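Local coordinates for protein lombricine kinase (Urechis caupo, PDB 3JPZ) that catalyses the reversible transfer of a phosphoryl group between ATP and the guanidino compound lombricine, as a member of the phosphagen kinase family, at residues Thr38-Thr43 and Asp65-Glu70; Lys85-Asn90 and Arg328-Glu333; Thr147-Leu152 and Asn245-Gln250; Gly136-Val141 and Pro199-Ile204; Leu286-Lys291 and Asp349-Leu354. All blocks are in the same frame, centred on the assembly; numbering follows the deposited sequence. Where two conformers were deposited one is given.

Contact 1: residues Thr38-Thr43 and Asp65-Glu70; sequences TAHGVT and DEESYE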
# COMPACT_ATOMS: atom_id res chain seq x y z
N THR A 38 20.11 5.49 -8.26
CA THR A 38 20.09 6.75 -8.97
C THR A 38 20.57 7.82 -8.01
O THR A 38 20.86 7.52 -6.85
CB THR A 38 18.67 7.12 -9.42
OG1 THR A 38 17.90 7.50 -8.28
CG2 THR A 38 18.01 5.94 -10.14
N ALA A 39 20.62 9.06 -8.47
CA ALA A 39 21.01 10.17 -7.60
C ALA A 39 19.93 10.45 -6.57
O ALA A 39 20.20 11.08 -5.55
CB ALA A 39 21.29 11.42 -8.44
N HIS A 40 18.71 9.99 -6.82
CA HIS A 40 17.63 10.19 -5.86
C HIS A 40 17.41 8.93 -5.01
O HIS A 40 16.48 8.86 -4.21
CB HIS A 40 16.34 10.60 -6.56
CG HIS A 40 16.47 11.85 -7.38
ND1 HIS A 40 16.38 11.84 -8.75
CD2 HIS A 40 16.68 13.14 -7.02
CE1 HIS A 40 16.52 13.08 -9.20
NE2 HIS A 40 16.71 13.88 -8.17
N GLY A 41 18.29 7.94 -5.18
CA GLY A 41 18.31 6.78 -4.32
C GLY A 41 17.35 5.69 -4.75
O GLY A 41 17.13 4.72 -4.03
N VAL A 42 16.75 5.85 -5.92
CA VAL A 42 15.94 4.79 -6.49
C VAL A 42 16.81 3.56 -6.72
O VAL A 42 17.92 3.67 -7.24
CB VAL A 42 15.30 5.21 -7.82
CG1 VAL A 42 14.55 4.03 -8.44
CG2 VAL A 42 14.37 6.39 -7.60
N THR A 43 16.29 2.40 -6.35
CA THR A 43 17.02 1.15 -6.49
C THR A 43 16.25 0.18 -7.37
O THR A 43 15.06 0.37 -7.61
CB THR A 43 17.16 0.46 -5.13
OG1 THR A 43 15.86 0.04 -4.70
CG2 THR A 43 17.75 1.40 -4.10
N ASP A 65 12.27 7.67 -10.61
CA ASP A 65 12.71 8.97 -11.10
C ASP A 65 13.21 8.88 -12.54
O ASP A 65 13.28 7.79 -13.11
CB ASP A 65 13.79 9.56 -10.18
CG ASP A 65 15.11 8.79 -10.21
OD1 ASP A 65 15.21 7.75 -10.90
OD2 ASP A 65 16.06 9.23 -9.53
N GLU A 66 13.54 10.02 -13.13
CA GLU A 66 13.90 10.07 -14.54
C GLU A 66 15.13 9.21 -14.76
O GLU A 66 15.25 8.52 -15.78
CB GLU A 66 14.17 11.51 -14.97
CG GLU A 66 14.82 11.64 -16.32
CD GLU A 66 14.76 13.05 -16.87
OE1 GLU A 66 14.49 13.99 -16.10
OE2 GLU A 66 14.98 13.21 -18.09
N GLU A 67 16.02 9.25 -13.78
CA GLU A 67 17.30 8.57 -13.86
C GLU A 67 17.11 7.06 -13.86
O GLU A 67 17.98 6.31 -14.29
CB GLU A 67 18.18 9.01 -12.68
CG GLU A 67 18.79 10.41 -12.82
CD GLU A 67 17.82 11.55 -12.48
OE1 GLU A 67 16.64 11.28 -12.17
OE2 GLU A 67 18.24 12.72 -12.52
N SER A 68 15.96 6.61 -13.39
CA SER A 68 15.65 5.19 -13.37
C SER A 68 15.84 4.53 -14.73
O SER A 68 16.32 3.41 -14.81
CB SER A 68 14.21 4.97 -12.91
OG SER A 68 14.09 5.18 -11.52
N TYR A 69 15.47 5.23 -15.79
CA TYR A 69 15.56 4.66 -17.13
C TYR A 69 16.99 4.39 -17.58
O TYR A 69 17.25 3.49 -18.38
CB TYR A 69 14.83 5.56 -18.13
CG TYR A 69 13.32 5.46 -18.01
CD1 TYR A 69 12.63 4.44 -18.63
CD2 TYR A 69 12.61 6.36 -17.24
CE1 TYR A 69 11.26 4.34 -18.52
CE2 TYR A 69 11.24 6.27 -17.12
CZ TYR A 69 10.57 5.25 -17.77
OH TYR A 69 9.20 5.13 -17.66
N GLU A 70 17.95 5.14 -17.06
CA GLU A 70 19.33 4.91 -17.44
C GLU A 70 20.06 3.99 -16.45
O GLU A 70 20.73 3.06 -16.88
CB GLU A 70 20.08 6.23 -17.64
CG GLU A 70 19.94 7.21 -16.51
CD GLU A 70 21.02 8.27 -16.53
OE1 GLU A 70 21.36 8.76 -17.63
OE2 GLU A 70 21.54 8.62 -15.45
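The carboxylate of D65 reaches across to T38, H40 and V42, and following it outward accounts for most of the contact. Its CB lies near the imidazole of H40. With chi1 at 68°, CG sits between the backbone N and the carbonyl carbon, which directs the carboxylate into the turn T38-G41; there CG rests 3.6 Å from CG2 of V42. The two oxygens then divide their work. OD1 looks back to its own segment, accepting from S68 OG at 2.9 Å and, weakly, from S68 N, while CG2 of T38 fills space beside it. D65 OD2 takes two donors from the other segment. T38 OG1 meets D65 OD2 at 2.8 Å on its syn side, and H40 ND1 meets D65 OD2 at 2.7 Å on its anti side. OD2 lies in the ring plane, though the bond is somewhat bent (151°), and ring and carboxylate planes stand 74° apart.

T38 suits its place because one hydroxyl does several jobs. While donating to D65 it accepts from the backbone N of H40, forming an ST turn, and from V42 N at 3.1 Å. The methylene of E67 covers T38, CB to CB 3.8 Å, and its OE1 approaches the imidazole edge at CE1. V42 adds an apolar flank, CG1 meeting S68 OG at 3.3 Å. The arrangement joins a histidine-carboxylate hydrogen bond, an ST turn and a weak aspartate capping bond, here clamping the loop before helix 44-53 to the turn that leads into helix 68-71, in the helical N-terminal domain of a phosphagen kinase.

Contact 2: residues Lys85-Asn90 and Arg328-Glu333; sequences KGFGPN and RLKKSE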
# COMPACT_ATOMS: atom_id res chain seq x y z
N LYS A 85 5.68 -3.61 -28.14
CA LYS A 85 5.70 -4.51 -29.29
C LYS A 85 6.72 -4.10 -30.33
O LYS A 85 6.38 -3.79 -31.48
CB LYS A 85 4.31 -4.58 -29.91
CG LYS A 85 3.23 -5.07 -28.96
CD LYS A 85 1.95 -5.41 -29.70
CE LYS A 85 0.75 -5.52 -28.77
NZ LYS A 85 0.38 -4.20 -28.18
N GLY A 86 7.99 -4.11 -29.94
CA GLY A 86 9.06 -3.76 -30.85
C GLY A 86 9.50 -2.33 -30.68
O GLY A 86 9.05 -1.43 -31.39
N PHE A 87 10.37 -2.11 -29.70
CA PHE A 87 11.03 -0.83 -29.49
C PHE A 87 12.29 -1.14 -28.69
O PHE A 87 12.27 -1.16 -27.46
CB PHE A 87 10.10 0.14 -28.76
CG PHE A 87 10.57 1.57 -28.79
CD1 PHE A 87 10.13 2.44 -29.77
CD2 PHE A 87 11.46 2.04 -27.84
CE1 PHE A 87 10.57 3.76 -29.80
CE2 PHE A 87 11.90 3.35 -27.86
CZ PHE A 87 11.46 4.21 -28.84
N GLY A 88 13.38 -1.43 -29.40
CA GLY A 88 14.63 -1.82 -28.78
C GLY A 88 15.47 -0.63 -28.38
O GLY A 88 15.03 0.50 -28.53
N PRO A 89 16.69 -0.88 -27.89
CA PRO A 89 17.59 0.16 -27.38
C PRO A 89 17.96 1.22 -28.42
O PRO A 89 18.13 2.39 -28.09
CB PRO A 89 18.84 -0.62 -26.95
CG PRO A 89 18.40 -2.04 -26.84
CD PRO A 89 17.31 -2.21 -27.84
N ASN A 90 18.08 0.81 -29.67
CA ASN A 90 18.49 1.71 -30.74
C ASN A 90 17.31 2.36 -31.44
O ASN A 90 17.49 3.16 -32.36
CB ASN A 90 19.35 0.96 -31.76
CG ASN A 90 20.72 0.61 -31.22
OD1 ASN A 90 21.07 -0.57 -31.08
ND2 ASN A 90 21.51 1.63 -30.90
N ARG A 328 1.48 4.19 -27.96
CA ARG A 328 1.93 5.40 -27.29
C ARG A 328 3.31 5.82 -27.75
O ARG A 328 3.68 6.99 -27.62
CB ARG A 328 1.97 5.18 -25.78
CG ARG A 328 0.63 4.89 -25.17
CD ARG A 328 -0.23 6.12 -25.10
NE ARG A 328 -1.44 5.86 -24.33
CZ ARG A 328 -2.54 5.33 -24.83
NH1 ARG A 328 -2.62 5.02 -26.12
NH2 ARG A 328 -3.58 5.12 -24.04
N LEU A 329 4.06 4.84 -28.25
CA LEU A 329 5.38 5.04 -28.84
C LEU A 329 5.29 4.89 -30.35
O LEU A 329 4.33 4.31 -30.85
CB LEU A 329 6.34 3.96 -28.34
CG LEU A 329 7.20 4.16 -27.09
CD1 LEU A 329 8.16 2.98 -26.99
CD2 LEU A 329 7.97 5.47 -27.13
N LYS A 330 6.29 5.42 -31.03
CA LYS A 330 6.60 5.11 -32.44
C LYS A 330 5.92 6.07 -33.42
O LYS A 330 6.37 6.24 -34.55
CB LYS A 330 6.29 3.65 -32.76
CG LYS A 330 7.31 2.70 -32.15
CD LYS A 330 7.19 1.29 -32.72
CE LYS A 330 6.42 0.37 -31.79
NZ LYS A 330 6.17 -0.96 -32.42
N LYS A 331 4.83 6.69 -32.97
CA LYS A 331 4.18 7.76 -33.71
C LYS A 331 4.20 9.01 -32.85
O LYS A 331 4.22 8.93 -31.63
CB LYS A 331 2.74 7.37 -34.05
CG LYS A 331 2.64 6.12 -34.89
CD LYS A 331 1.21 5.79 -35.25
CE LYS A 331 1.13 4.46 -36.01
NZ LYS A 331 1.61 4.59 -37.41
N SER A 332 4.20 10.18 -33.49
CA SER A 332 4.16 11.42 -32.74
C SER A 332 2.74 11.69 -32.24
O SER A 332 1.80 10.96 -32.57
CB SER A 332 4.62 12.59 -33.60
OG SER A 332 3.66 12.89 -34.60
N GLU A 333 2.59 12.73 -31.43
CA GLU A 333 1.30 13.11 -30.86
C GLU A 333 0.31 13.45 -31.96
O GLU A 333 -0.83 13.02 -31.96
CB GLU A 333 1.46 14.31 -29.93
CG GLU A 333 2.27 14.03 -28.68
CD GLU A 333 3.75 14.26 -28.88
OE1 GLU A 333 4.16 14.54 -30.03
OE2 GLU A 333 4.51 14.16 -27.89
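L329 lies across the face of the F87 ring, the two side chains crossing at about a right angle. The methyl CD1 stands almost over the ring centre, 3.4 Å from the centroid and 15° off the normal, a CH-pi contact; its nearest ring atom is CG, at 3.3 Å. F87 offers that face because its CG is anti to the backbone N (chi1 -167°), which swings the ring out toward 328-333. A flat aromatic and a branched aliphatic chain fit well here, and both also pack on I80 of helix 73-83. The end of that helix thus meets the loop between strand 320-325 and helix 333-355.

K330 meets the same ring differently. It runs past F87 in the opposite direction, with CG at the ring edge, 3.7 Å from CD1. A bend at chi3 (-100°) then turns its amine toward the other backbone, where NZ donates to K85 O at 3.0 Å, from above the carbonyl plane, and more weakly to G86 O at 3.1 Å. These carbonyls lie at and just beyond the C-prime residue, K85, of the Schellman motif that ends helix 73-83, in which G86 N bonds N81 O and K85 N bonds E82 O. G86 can adopt backbone angles that would press a CB against the preceding carbonyl. The lysine's positive charge probably complements the partial negative charge at the helix's carboxyl end; H84 O is a further, weak acceptor. The backbone N of K330 donates to Q93 OE1.

Contact 3: residues Thr147-Leu152 and Asn245-Gln250; sequences TALAGL and NAIAEQ
This is a largely apolar contact, with one glutamine laid over a helix end, between two helices of the catalytic domain: the end of helix 135-149 with the turn that follows it, against the later part of helix 233-252. The backbones come nearest at A148 and Q250, whose CA atoms are 4.9 Å apart. Alanine suits that approach, since its single methyl meets CB of Q250 at 3.7 Å and also touches I247 O. Q250 is bent at chi2 (-55°), which folds its chain over the end of the first helix: CG lies 3.2 Å from A148 O and the amide rests against G151, with NE2 3.6 Å from G151 O. Having no side chain, G151 lets the amide lie close to its backbone.

On the inner side the contact becomes leucine and isoleucine. L149 leaves its helix pointing away from the partner, yet its CD2 returns to I247 CD1 at 4.1 Å, the two side chains lying side by side and pointing the same way. L152, the last residue of the type I turn L149-L152, splits its methyls: CD2 covers A246 CB at 3.9 Å, while CD1 meets I247 CG1 at 4.1 Å. I247 CG1 is therefore met by both leucines from the same side, and the small CB of A246 allows the second to settle on the helix.

The same side chains continue into the sheet. I247 and L149 share I214 of strand 212-216, and L149 and L152 both touch W205 of strand 203-207, the layering of helices on an antiparallel sheet that characterises the catalytic domain of phosphagen kinases.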
# COMPACT_ATOMS: atom_id res chain seq x y z
N THR A 147 1.76 27.48 -10.11
CA THR A 147 2.11 28.89 -10.33
C THR A 147 2.35 29.14 -11.82
O THR A 147 2.06 30.23 -12.32
CB THR A 147 3.32 29.35 -9.49
OG1 THR A 147 3.61 30.72 -9.78
CG2 THR A 147 4.55 28.51 -9.78
N ALA A 148 2.85 28.14 -12.52
CA ALA A 148 2.99 28.22 -13.96
C ALA A 148 1.61 28.34 -14.60
O ALA A 148 1.43 29.03 -15.61
CB ALA A 148 3.70 27.00 -14.49
N LEU A 149 0.63 27.67 -14.00
CA LEU A 149 -0.74 27.69 -14.48
C LEU A 149 -1.36 29.05 -14.27
O LEU A 149 -2.19 29.50 -15.05
CB LEU A 149 -1.58 26.65 -13.74
CG LEU A 149 -1.47 25.20 -14.22
CD1 LEU A 149 -2.20 24.30 -13.24
CD2 LEU A 149 -2.04 25.04 -15.63
N ALA A 150 -0.95 29.71 -13.19
CA ALA A 150 -1.51 31.00 -12.82
C ALA A 150 -1.14 32.07 -13.83
O ALA A 150 -1.70 33.17 -13.81
CB ALA A 150 -1.04 31.39 -11.43
N GLY A 151 -0.18 31.76 -14.70
CA GLY A 151 0.27 32.68 -15.72
C GLY A 151 -0.39 32.46 -17.07
O GLY A 151 -0.07 33.14 -18.04
N LEU A 152 -1.30 31.50 -17.13
CA LEU A 152 -2.11 31.31 -18.33
C LEU A 152 -3.21 32.36 -18.33
O LEU A 152 -3.66 32.80 -17.27
CB LEU A 152 -2.73 29.91 -18.36
CG LEU A 152 -1.77 28.73 -18.29
CD1 LEU A 152 -2.50 27.43 -18.60
CD2 LEU A 152 -0.60 28.93 -19.23
N ASN A 245 2.58 23.70 -24.35
CA ASN A 245 3.69 24.60 -24.63
C ASN A 245 3.66 25.83 -23.74
O ASN A 245 4.70 26.35 -23.33
CB ASN A 245 3.67 25.02 -26.11
CG ASN A 245 4.10 23.91 -27.06
OD1 ASN A 245 4.75 22.94 -26.65
ND2 ASN A 245 3.75 24.04 -28.33
N ALA A 246 2.46 26.31 -23.45
CA ALA A 246 2.28 27.52 -22.67
C ALA A 246 2.66 27.29 -21.22
O ALA A 246 3.29 28.12 -20.57
CB ALA A 246 0.84 28.00 -22.78
N ILE A 247 2.26 26.13 -20.70
CA ILE A 247 2.58 25.74 -19.34
C ILE A 247 4.08 25.62 -19.19
O ILE A 247 4.65 26.03 -18.18
CB ILE A 247 1.93 24.39 -19.01
CG1 ILE A 247 0.41 24.54 -18.90
CG2 ILE A 247 2.51 23.80 -17.73
CD1 ILE A 247 -0.33 23.21 -18.87
N ALA A 248 4.71 25.05 -20.21
CA ALA A 248 6.15 24.88 -20.22
C ALA A 248 6.84 26.24 -20.20
O ALA A 248 7.83 26.43 -19.50
CB ALA A 248 6.58 24.09 -21.43
N GLU A 249 6.32 27.18 -20.98
CA GLU A 249 6.97 28.48 -21.13
C GLU A 249 6.98 29.19 -19.79
O GLU A 249 7.98 29.80 -19.41
CB GLU A 249 6.26 29.34 -22.18
CG GLU A 249 7.20 30.22 -22.99
CD GLU A 249 6.46 31.27 -23.80
OE1 GLU A 249 5.25 31.12 -24.02
OE2 GLU A 249 7.11 32.26 -24.20
N GLN A 250 5.86 29.10 -19.08
CA GLN A 250 5.80 29.63 -17.73
C GLN A 250 6.81 28.92 -16.84
O GLN A 250 7.47 29.54 -16.02
CB GLN A 250 4.39 29.45 -17.16
CG GLN A 250 3.35 30.28 -17.88
CD GLN A 250 3.70 31.76 -17.92
OE1 GLN A 250 4.32 32.29 -17.00
NE2 GLN A 250 3.32 32.43 -19.00

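Contact 4: residues Gly136-Val141 and Pro199-Ile204; sequences GERREV and PDARGI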
# COMPACT_ATOMS: atom_id res chain seq x y z
N GLY A 136 8.09 16.85 0.21
CA GLY A 136 8.64 18.14 -0.18
C GLY A 136 8.78 18.25 -1.69
O GLY A 136 8.43 19.27 -2.28
N GLU A 137 9.30 17.19 -2.30
CA GLU A 137 9.43 17.15 -3.74
C GLU A 137 8.06 17.33 -4.38
O GLU A 137 7.91 18.09 -5.33
CB GLU A 137 10.01 15.80 -4.17
CG GLU A 137 11.52 15.71 -4.11
CD GLU A 137 12.03 14.39 -4.66
OE1 GLU A 137 11.74 13.34 -4.04
OE2 GLU A 137 12.71 14.40 -5.70
N ARG A 138 7.07 16.64 -3.83
CA ARG A 138 5.74 16.59 -4.41
C ARG A 138 5.09 17.95 -4.34
O ARG A 138 4.37 18.36 -5.26
CB ARG A 138 4.88 15.58 -3.65
CG ARG A 138 3.65 15.12 -4.41
CD ARG A 138 2.75 14.26 -3.53
NE ARG A 138 3.32 12.93 -3.31
CZ ARG A 138 3.79 12.48 -2.14
NH1 ARG A 138 3.77 13.24 -1.06
NH2 ARG A 138 4.29 11.26 -2.07
N ARG A 139 5.32 18.65 -3.23
CA ARG A 139 4.80 19.99 -3.06
C ARG A 139 5.46 20.93 -4.06
O ARG A 139 4.85 21.88 -4.49
CB ARG A 139 5.06 20.50 -1.63
CG ARG A 139 4.11 19.94 -0.60
CD ARG A 139 4.76 19.93 0.77
NE ARG A 139 3.92 19.30 1.78
CZ ARG A 139 4.26 19.21 3.06
NH1 ARG A 139 5.42 19.70 3.48
NH2 ARG A 139 3.43 18.62 3.92
N GLU A 140 6.72 20.65 -4.40
CA GLU A 140 7.45 21.43 -5.39
C GLU A 140 6.90 21.18 -6.79
O GLU A 140 6.82 22.11 -7.59
CB GLU A 140 8.95 21.10 -5.34
CG GLU A 140 9.79 21.80 -6.41
CD GLU A 140 9.81 23.31 -6.26
OE1 GLU A 140 9.23 23.81 -5.27
OE2 GLU A 140 10.39 23.99 -7.12
N VAL A 141 6.53 19.94 -7.10
CA VAL A 141 5.81 19.69 -8.34
C VAL A 141 4.52 20.51 -8.37
O VAL A 141 4.27 21.27 -9.30
CB VAL A 141 5.44 18.20 -8.52
CG1 VAL A 141 4.58 18.05 -9.76
CG2 VAL A 141 6.67 17.34 -8.64
N PRO A 199 -4.09 13.39 0.53
CA PRO A 199 -3.94 14.01 -0.79
C PRO A 199 -3.07 15.27 -0.77
O PRO A 199 -3.35 16.23 -1.50
CB PRO A 199 -5.36 14.43 -1.12
CG PRO A 199 -6.06 14.58 0.26
CD PRO A 199 -5.08 14.13 1.31
N ASP A 200 -2.05 15.28 0.07
CA ASP A 200 -1.13 16.40 0.13
C ASP A 200 -0.49 16.67 -1.23
O ASP A 200 0.09 15.78 -1.85
CB ASP A 200 -0.04 16.11 1.15
CG ASP A 200 0.82 17.30 1.43
OD1 ASP A 200 1.32 17.92 0.46
OD2 ASP A 200 1.00 17.63 2.61
N ALA A 201 -0.63 17.91 -1.70
CA ALA A 201 -0.06 18.34 -2.98
C ALA A 201 -0.72 17.65 -4.17
O ALA A 201 -0.13 17.55 -5.24
CB ALA A 201 1.45 18.10 -3.00
N ARG A 202 -1.95 17.18 -3.99
CA ARG A 202 -2.76 16.71 -5.11
C ARG A 202 -3.77 17.79 -5.43
O ARG A 202 -4.25 18.47 -4.52
CB ARG A 202 -3.51 15.43 -4.77
CG ARG A 202 -2.71 14.18 -4.99
CD ARG A 202 -1.48 14.18 -4.10
NE ARG A 202 -0.75 12.93 -4.25
CZ ARG A 202 -0.11 12.30 -3.27
NH1 ARG A 202 -0.10 12.80 -2.05
NH2 ARG A 202 0.51 11.15 -3.52
N GLY A 203 -4.11 17.95 -6.70
CA GLY A 203 -5.10 18.95 -7.05
C GLY A 203 -5.65 18.82 -8.45
O GLY A 203 -5.14 18.09 -9.29
N ILE A 204 -6.72 19.57 -8.68
CA ILE A 204 -7.36 19.63 -9.97
C ILE A 204 -7.42 21.08 -10.41
O ILE A 204 -7.96 21.93 -9.70
CB ILE A 204 -8.80 19.10 -9.89
CG1 ILE A 204 -8.79 17.65 -9.39
CG2 ILE A 204 -9.48 19.22 -11.24
CD1 ILE A 204 -10.15 17.15 -8.94
O HOH W 1 3.57 16.16 -0.68
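OD2 of D200 takes the shortest polar bond of the contact, from NH2 of R139 at 2.9 Å and nearly straight (168°), while OD1 accepts from R139 NE at 3.2 Å. The arginine thus grips side-on, one nitrogen to each oxygen, with both oxygens close to the guanidinium plane although the carboxylate is turned 30° against it. R139 is extended from CG to NE, enough for a helix residue to span the gap, and its NH2 also donates to F11 O of the second subunit, NH1 to A9 O there. A water bridges D200 OD1 to R138 NH1, whose direct salt bridge is with D197.

Two arginines, R138 and R202, lie face to face, their planes 9° apart. R138 CD sits over the centre of the R202 guanidinium, and R138 NE comes 3.3 Å from R202 NH2. These are two donors and like charges; each has acceptors of its own, N217 O for R202 NE, D200 O and R196 O for R202 NH1, D197 for R138.

Next to these groups the methyl of A201 packs against the helix backbone, 3.7 Å from R138 O and 3.8 Å from R139 CA. A small residue suits this position, third in the type II turn P199-R202 and at positive phi. The turn leads directly into strand 203-207, so helix 135-149 is fastened to the entrance of that strand, beside N217 after strand 212-216 and against the second subunit.

Contact 5: residues Leu286-Lys291 and Asp349-Leu354; sequences LHQLSK and DMEQAL
E351 sends its carboxylate into the backbone of 286-291, and this is the tight centre of the contact. OE2 accepts from Q288 N at 2.8 Å through its syn lone pair (162° at the hydrogen), and OE1 from L289 N, also at 2.8 Å, so that one glutamate holds two successive N-H groups. A bend at chi2 (57°) brings the group round from the side of the helix. The glutamate is buried, and these N-H groups, where a short 3-10 turn begins, would probably favour its charged form. L286 CB lies beside it, 3.7 Å from OE1.

Beside the carboxylate the packing is apolar, at van der Waals distance. L289 CD1 touches two residues one helical turn apart, 3.8 Å from M350 CB and 3.8 Å from L354 CD1. Leucine suits this place because its branched end can touch both; methionine's CB meets it while the rest of the M350 chain leads away.

Toward solvent the fit slackens. Q288 begins by packing, CB against L354 CB at 3.5 Å, but its chain then bends and carries the amide away from the helix. H287 contributes little more than CB, and its ring bonds D319 through ND1. In the turn itself S290 OG donates to L286 O at 2.6 Å, steadying the loop.

Inside, F295 of helix 295-301 touches both L286 and L289, and I298 meets M350, so this loop after strand 279-285 is held between the end of helix 333-355 and helix 295-301.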
# COMPACT_ATOMS: atom_id res chain seq x y z
N LEU A 286 -22.16 3.76 -32.34
CA LEU A 286 -22.05 2.74 -33.37
C LEU A 286 -23.14 1.69 -33.20
O LEU A 286 -22.86 0.56 -32.83
CB LEU A 286 -20.68 2.06 -33.27
CG LEU A 286 -19.47 2.99 -33.39
CD1 LEU A 286 -18.19 2.23 -33.04
CD2 LEU A 286 -19.39 3.58 -34.78
N HIS A 287 -24.37 2.08 -33.46
CA HIS A 287 -25.49 1.17 -33.26
C HIS A 287 -25.29 -0.14 -34.02
O HIS A 287 -25.32 -1.21 -33.44
CB HIS A 287 -26.80 1.83 -33.70
CG HIS A 287 -27.20 3.00 -32.85
ND1 HIS A 287 -27.43 2.89 -31.50
CD2 HIS A 287 -27.43 4.29 -33.17
CE1 HIS A 287 -27.78 4.07 -31.01
NE2 HIS A 287 -27.78 4.94 -32.01
N GLN A 288 -25.04 -0.03 -35.31
CA GLN A 288 -25.02 -1.19 -36.19
C GLN A 288 -23.70 -1.92 -36.14
O GLN A 288 -23.66 -3.15 -36.13
CB GLN A 288 -25.31 -0.75 -37.63
CG GLN A 288 -26.70 -0.17 -37.80
CD GLN A 288 -27.74 -1.04 -37.15
OE1 GLN A 288 -27.89 -2.22 -37.50
NE2 GLN A 288 -28.47 -0.48 -36.18
N LEU A 289 -22.62 -1.16 -36.08
CA LEU A 289 -21.29 -1.73 -36.27
C LEU A 289 -20.89 -2.58 -35.08
O LEU A 289 -20.16 -3.57 -35.22
CB LEU A 289 -20.27 -0.61 -36.50
CG LEU A 289 -18.87 -1.10 -36.90
CD1 LEU A 289 -18.95 -1.93 -38.17
CD2 LEU A 289 -17.92 0.07 -37.08
N SER A 290 -21.37 -2.21 -33.91
CA SER A 290 -21.07 -2.93 -32.68
C SER A 290 -21.79 -4.28 -32.65
O SER A 290 -21.45 -5.15 -31.85
CB SER A 290 -21.49 -2.11 -31.47
OG SER A 290 -22.86 -1.76 -31.55
N LYS A 291 -22.80 -4.44 -33.50
CA LYS A 291 -23.48 -5.72 -33.63
C LYS A 291 -22.84 -6.54 -34.74
O LYS A 291 -23.19 -7.71 -34.94
CB LYS A 291 -24.96 -5.52 -33.93
CG LYS A 291 -25.66 -4.52 -33.03
CD LYS A 291 -27.14 -4.39 -33.38
CE LYS A 291 -27.74 -3.07 -32.89
NZ LYS A 291 -27.31 -2.70 -31.51
N ASP A 349 -17.89 5.39 -41.45
CA ASP A 349 -18.17 4.94 -42.81
C ASP A 349 -18.90 3.59 -42.78
O ASP A 349 -19.85 3.36 -43.52
CB ASP A 349 -16.88 4.79 -43.63
CG ASP A 349 -16.23 6.12 -43.95
OD1 ASP A 349 -16.87 7.17 -43.74
OD2 ASP A 349 -15.07 6.11 -44.42
N MET A 350 -18.46 2.70 -41.91
CA MET A 350 -19.05 1.38 -41.82
C MET A 350 -20.42 1.47 -41.18
O MET A 350 -21.35 0.77 -41.57
CB MET A 350 -18.17 0.44 -41.01
CG MET A 350 -16.81 0.19 -41.60
SD MET A 350 -15.79 -0.73 -40.45
CE MET A 350 -14.38 -1.11 -41.47
N GLU A 351 -20.53 2.34 -40.18
CA GLU A 351 -21.80 2.52 -39.49
C GLU A 351 -22.85 2.96 -40.51
O GLU A 351 -23.93 2.38 -40.58
CB GLU A 351 -21.68 3.55 -38.37
CG GLU A 351 -22.93 3.74 -37.54
CD GLU A 351 -23.43 2.45 -36.91
OE1 GLU A 351 -22.61 1.64 -36.42
OE2 GLU A 351 -24.66 2.26 -36.88
N GLN A 352 -22.51 3.96 -41.32
CA GLN A 352 -23.46 4.53 -42.27
C GLN A 352 -23.82 3.49 -43.33
O GLN A 352 -24.99 3.36 -43.70
CB GLN A 352 -22.89 5.79 -42.91
CG GLN A 352 -22.68 6.90 -41.90
CD GLN A 352 -21.87 8.08 -42.42
OE1 GLN A 352 -20.92 7.92 -43.19
NE2 GLN A 352 -22.24 9.26 -41.97
N ALA A 353 -22.81 2.76 -43.79
CA ALA A 353 -23.02 1.67 -44.73
C ALA A 353 -24.08 0.70 -44.23
O ALA A 353 -24.97 0.30 -44.98
CB ALA A 353 -21.72 0.94 -44.98
N LEU A 354 -23.96 0.31 -42.96
CA LEU A 354 -24.88 -0.64 -42.34
C LEU A 354 -26.26 -0.01 -42.12
O LEU A 354 -27.27 -0.70 -42.20
CB LEU A 354 -24.33 -1.12 -41.00
CG LEU A 354 -23.02 -1.90 -41.05
CD1 LEU A 354 -22.41 -2.05 -39.67
CD2 LEU A 354 -23.25 -3.27 -41.69

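From the N terminus, contact 1 closes first, bringing the loop before helix 44-53 to the turn into helix 68-71 across 21 residues, before any other contact opens. Contact 2 opens at 85-90 and closes only at 328-333, tying the end of helix 73-83 to the loop before helix 333-355. Contacts 3 and 4 both lie within this span and cross each other: 136-141 and 147-152, on one helix, pair later with 199-204 and 245-250, joining that helix to a strand entrance and to helix 233-252. Contact 5 opens at 286-291, inside contact 2, but closes beyond it at 349-354, so those two cross; its centre lies about 49 Å from that of contact 1.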